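2-aminomuconate 6-semialdehyde dehydrogenase (Burkholderia cenocepacia, PDB 4U3W) probably catalyses the NAD(P)+-dependent oxidation of 2-aminomuconate 6-semialdehyde to 2-aminomuconate, as a member of the aldehyde dehydrogenase family. Local coordinates at residues A56-V61 with G234-R239; A245-G250 with E268-L273. All blocks are in the same frame, centred on the assembly; numbering follows the deposited sequence.

Interaction 1: residues A56-V61 with G234-R239; sequences ADAALV and GEFLTR
Ala58 and Phe236 make the aromatic part of this contact. The methyl CB of Ala58 lies 4.0 Å from the centroid of the Phe236 ring, and the line joining them leans 20° from the ring normal, which identifies a CH-pi contact over the face. It is not centred, being shifted toward the CD2 rim, where Ala58 N comes to 3.5 Å from Phe236 CD2. At the ring edge, near its plane, Ala56 O is 4.1 Å from Phe236 CE2. With CG anti to its own carbonyl carbon (chi1 -54°), Phe236 sends its ring across the first turn of helix 58-76.

The purely aliphatic contacts centre on Val61, whose CB points at the other helix and whose two methyl groups divide the work. CG2 meets Phe236 CB at 4.1 Å and also lies near the plane of the ring, whereas CG1 rests on backbone, 3.9 Å from Leu237 CA. The Val61 and Phe236 side chains cross at about a right angle, so they meet without running alongside each other.

No hydrogen bond spans the two segments; each has polar bonds within itself. Asp57 is the N-cap: its OD1 accepts from Leu60 N at 3.0 Å, nearly straight at 166°, while Asp57 O takes Val61 N. Near the end of the other helix, Thr238 OG1 donates to Glu235 O at 2.7 Å.

The contact thus joins the N-terminal turn of helix 58-76 to the short helix 233-238. Strand 23-28 lies against Ala56 and Leu60, Ile225 touches Val61, and the buried residues Leu237 and Thr238 pack on Ile169 of strand 153-169, with helix 252-261 beside Thr238.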
# COMPACT_ATOMS: atom_id res chain seq x y z
N ALA A 56 20.01 27.87 -27.68
CA ALA A 56 21.15 27.00 -27.27
C ALA A 56 21.60 26.02 -28.38
O ALA A 56 20.79 25.25 -28.91
CB ALA A 56 20.79 26.21 -26.01
N ASP A 57 22.88 26.05 -28.75
CA ASP A 57 23.37 25.07 -29.72
C ASP A 57 23.79 23.80 -28.98
O ASP A 57 23.76 23.74 -27.73
CB ASP A 57 24.53 25.63 -30.57
CG ASP A 57 25.82 25.92 -29.75
OD1 ASP A 57 26.09 25.28 -28.73
OD2 ASP A 57 26.60 26.80 -30.17
N ALA A 58 24.21 22.79 -29.73
CA ALA A 58 24.51 21.48 -29.13
C ALA A 58 25.66 21.51 -28.09
O ALA A 58 25.64 20.71 -27.13
CB ALA A 58 24.83 20.47 -30.25
N ALA A 59 26.66 22.38 -28.27
CA ALA A 59 27.75 22.49 -27.28
C ALA A 59 27.21 23.06 -25.95
O ALA A 59 27.56 22.58 -24.86
CB ALA A 59 28.90 23.34 -27.79
N LEU A 60 26.33 24.06 -26.05
CA LEU A 60 25.71 24.61 -24.82
C LEU A 60 24.76 23.62 -24.12
O LEU A 60 24.78 23.47 -22.88
CB LEU A 60 24.99 25.91 -25.14
CG LEU A 60 24.67 26.70 -23.85
CD1 LEU A 60 25.99 26.88 -23.06
CD2 LEU A 60 24.05 28.03 -24.17
N VAL A 61 23.95 22.91 -24.89
CA VAL A 61 23.18 21.84 -24.29
C VAL A 61 24.07 20.84 -23.54
O VAL A 61 23.79 20.46 -22.39
CB VAL A 61 22.30 21.12 -25.34
CG1 VAL A 61 21.67 19.83 -24.75
CG2 VAL A 61 21.22 22.10 -25.90
N GLY A 234 15.95 21.19 -28.33
CA GLY A 234 15.13 20.09 -27.82
C GLY A 234 15.64 18.72 -28.27
O GLY A 234 15.88 17.79 -27.45
N GLU A 235 15.88 18.60 -29.57
CA GLU A 235 16.46 17.38 -30.12
C GLU A 235 17.82 17.07 -29.51
O GLU A 235 18.11 15.91 -29.18
CB GLU A 235 16.63 17.50 -31.63
CG GLU A 235 17.24 16.26 -32.22
CD GLU A 235 17.37 16.37 -33.73
OE1 GLU A 235 18.48 16.09 -34.23
OE2 GLU A 235 16.41 16.79 -34.40
N PHE A 236 18.69 18.08 -29.41
CA PHE A 236 20.03 17.85 -28.85
C PHE A 236 19.95 17.23 -27.45
O PHE A 236 20.74 16.36 -27.07
CB PHE A 236 20.80 19.15 -28.78
CG PHE A 236 20.88 19.90 -30.11
CD1 PHE A 236 20.70 19.23 -31.31
CD2 PHE A 236 21.10 21.25 -30.12
CE1 PHE A 236 20.74 19.90 -32.51
CE2 PHE A 236 21.17 21.96 -31.33
CZ PHE A 236 20.98 21.28 -32.55
N LEU A 237 19.00 17.73 -26.67
CA LEU A 237 18.82 17.27 -25.29
C LEU A 237 18.45 15.77 -25.26
O LEU A 237 19.01 14.99 -24.49
CB LEU A 237 17.73 18.12 -24.61
CG LEU A 237 17.44 17.70 -23.17
CD1 LEU A 237 18.69 17.67 -22.23
CD2 LEU A 237 16.45 18.67 -22.62
N THR A 238 17.55 15.36 -26.14
CA THR A 238 17.10 13.97 -26.16
C THR A 238 18.15 12.98 -26.61
O THR A 238 18.08 11.81 -26.23
CB THR A 238 15.89 13.82 -27.09
OG1 THR A 238 16.30 14.11 -28.42
CG2 THR A 238 14.77 14.77 -26.71
N ARG A 239 19.09 13.42 -27.46
CA ARG A 239 20.13 12.54 -27.94
C ARG A 239 21.36 12.61 -27.05
O ARG A 239 22.38 11.95 -27.32
CB ARG A 239 20.51 12.89 -29.38
CG ARG A 239 19.36 12.70 -30.37
CD ARG A 239 19.82 12.97 -31.80
NE ARG A 239 20.83 14.03 -31.78
CZ ARG A 239 20.97 14.96 -32.71
NH1 ARG A 239 20.20 14.95 -33.78
NH2 ARG A 239 21.91 15.89 -32.57

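Interaction 2: residues A245-G250 with E268-L273; sequences AITFTG and EVSFEL
Thr249 OG1 donates to Glu272 OE1 at 2.8 Å, the one side-chain hydrogen bond between the strands. The hydroxyl meets the carboxylate from above, 41° out of its plane, and both side chains lie on the same sheet face. Lys182 NZ is also hydrogen-bonded to Thr249 OG1, and Trp181 NE1 is hydrogen-bonded to Glu272 OE2, so both carboxylate oxygens of Glu272 are engaged. Farther back on this face, Thr247 OG1 is hydrogen-bonded to Lys182 and Glu485, and Ser270 OG to Glu485: partners beyond the strands tie their hydroxyls together.

Five backbone bonds zip the pair in parallel register, the axes diverging by only 5°. Ile246 N donates to Glu268 O at 2.9 Å and Ser270 N to Ile246 O at 3.0 Å; Phe248 repeats the pattern with Ser270 O and Glu272 N. Past the end of the first strand, Gly250 N still reaches Glu272 O at 2.9 Å. CA-H...O contacts fill in between, such as Val269 CA to Ile246 O at 3.3 Å.

The other face is apolar. Phe248 has CG anti to its backbone N (chi1 170°), which carries the ring forward along the strands to Leu273; Leu273 CD2 touches the ring edge, 3.6 Å from Phe248 CE2, the two side chains crossing at about a right angle. Behind, Phe248 CB lies 3.8 Å from Phe271 CD1. Helix 252-261 covers Ile246 and Phe248, and Val266 of the second subunit packs on Phe271 and Leu273.

Neighbouring parallel strands linked through helix 252-261 form a beta-alpha-beta crossover unit, consistent with the Rossmann-like nucleotide-binding domain of aldehyde dehydrogenases.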
# COMPACT_ATOMS: atom_id res chain seq x y z
N ALA A 245 16.96 10.39 -18.42
CA ALA A 245 15.55 10.22 -18.77
C ALA A 245 15.09 11.43 -19.54
O ALA A 245 15.69 12.50 -19.38
CB ALA A 245 14.68 10.08 -17.51
N ILE A 246 14.01 11.28 -20.32
CA ILE A 246 13.35 12.41 -20.97
C ILE A 246 11.87 12.35 -20.55
O ILE A 246 11.25 11.30 -20.66
CB ILE A 246 13.40 12.34 -22.50
CG1 ILE A 246 14.82 12.54 -23.00
CG2 ILE A 246 12.53 13.46 -23.13
CD1 ILE A 246 15.32 14.00 -22.77
N THR A 247 11.34 13.47 -20.06
CA THR A 247 9.88 13.57 -19.83
C THR A 247 9.44 14.60 -20.83
O THR A 247 10.16 15.59 -21.14
CB THR A 247 9.53 13.90 -18.36
OG1 THR A 247 8.09 13.84 -18.18
CG2 THR A 247 10.01 15.30 -18.02
N PHE A 248 8.32 14.32 -21.46
CA PHE A 248 7.93 15.13 -22.59
C PHE A 248 6.40 15.21 -22.61
O PHE A 248 5.74 14.22 -22.39
CB PHE A 248 8.47 14.55 -23.90
CG PHE A 248 7.88 15.21 -25.13
CD1 PHE A 248 8.30 16.48 -25.53
CD2 PHE A 248 6.87 14.57 -25.88
CE1 PHE A 248 7.72 17.10 -26.67
CE2 PHE A 248 6.31 15.17 -27.02
CZ PHE A 248 6.72 16.43 -27.41
N THR A 249 5.86 16.40 -22.83
CA THR A 249 4.41 16.56 -23.05
C THR A 249 4.27 17.26 -24.40
O THR A 249 4.87 18.32 -24.60
CB THR A 249 3.75 17.36 -21.92
OG1 THR A 249 3.97 16.69 -20.66
CG2 THR A 249 2.20 17.53 -22.14
N GLY A 250 3.51 16.69 -25.34
CA GLY A 250 3.33 17.35 -26.63
C GLY A 250 2.80 16.45 -27.72
O GLY A 250 2.14 15.45 -27.44
N GLU A 268 15.24 6.24 -19.81
CA GLU A 268 13.83 6.27 -19.42
C GLU A 268 13.08 7.36 -20.16
O GLU A 268 13.65 8.39 -20.55
CB GLU A 268 13.70 6.46 -17.92
CG GLU A 268 13.59 5.15 -17.17
CD GLU A 268 12.18 4.59 -17.34
OE1 GLU A 268 11.48 5.04 -18.30
OE2 GLU A 268 11.77 3.74 -16.53
N VAL A 269 11.80 7.11 -20.39
CA VAL A 269 10.92 8.06 -21.04
C VAL A 269 9.57 8.09 -20.35
O VAL A 269 9.03 7.05 -19.95
CB VAL A 269 10.70 7.71 -22.55
CG1 VAL A 269 11.91 8.13 -23.42
CG2 VAL A 269 10.42 6.23 -22.72
N SER A 270 9.03 9.29 -20.24
CA SER A 270 7.64 9.50 -19.81
C SER A 270 6.96 10.47 -20.77
O SER A 270 7.38 11.63 -20.90
CB SER A 270 7.59 10.01 -18.35
OG SER A 270 6.21 10.12 -17.87
N PHE A 271 5.89 10.01 -21.42
CA PHE A 271 5.24 10.82 -22.47
C PHE A 271 3.77 11.12 -22.20
O PHE A 271 3.02 10.22 -21.85
CB PHE A 271 5.30 10.11 -23.84
CG PHE A 271 6.67 9.93 -24.37
CD1 PHE A 271 7.70 10.81 -24.06
CD2 PHE A 271 6.94 8.84 -25.20
CE1 PHE A 271 8.98 10.62 -24.61
CE2 PHE A 271 8.21 8.64 -25.75
CZ PHE A 271 9.24 9.53 -25.44
N GLU A 272 3.36 12.36 -22.37
CA GLU A 272 1.95 12.72 -22.37
C GLU A 272 1.68 13.37 -23.73
O GLU A 272 2.18 14.48 -24.00
CB GLU A 272 1.63 13.67 -21.22
CG GLU A 272 1.85 13.03 -19.83
CD GLU A 272 2.10 14.05 -18.70
OE1 GLU A 272 2.16 15.29 -18.97
OE2 GLU A 272 2.19 13.62 -17.52
N LEU A 273 0.95 12.68 -24.61
CA LEU A 273 1.01 13.03 -26.03
C LEU A 273 -0.39 13.53 -26.52
O LEU A 273 -1.14 14.15 -25.74
CB LEU A 273 1.52 11.86 -26.85
CG LEU A 273 2.93 11.32 -26.43
CD1 LEU A 273 3.35 10.12 -27.24
CD2 LEU A 273 4.00 12.41 -26.51

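From the N terminus, the chain passes through 56-61 first, and interaction 1 closes 173 residues later when helix 233-238 returns to the start of helix 58-76. Interaction 2 opens only afterwards, at strand 245-249, and closes a short crossover through helix 252-261 at strand 268-272. The two are therefore in series, neither nested nor crossed. Their centres lie 16 Å apart, yet they touch: Ile246 CD1 is 3.8 Å from Thr238 CA, where the short helix meets the strand that follows it. Together they tie the N-terminal turn of helix 58-76 to helix 233-238, and that helix to the parallel strand pair 245-249 and 268-272 of a mixed sheet.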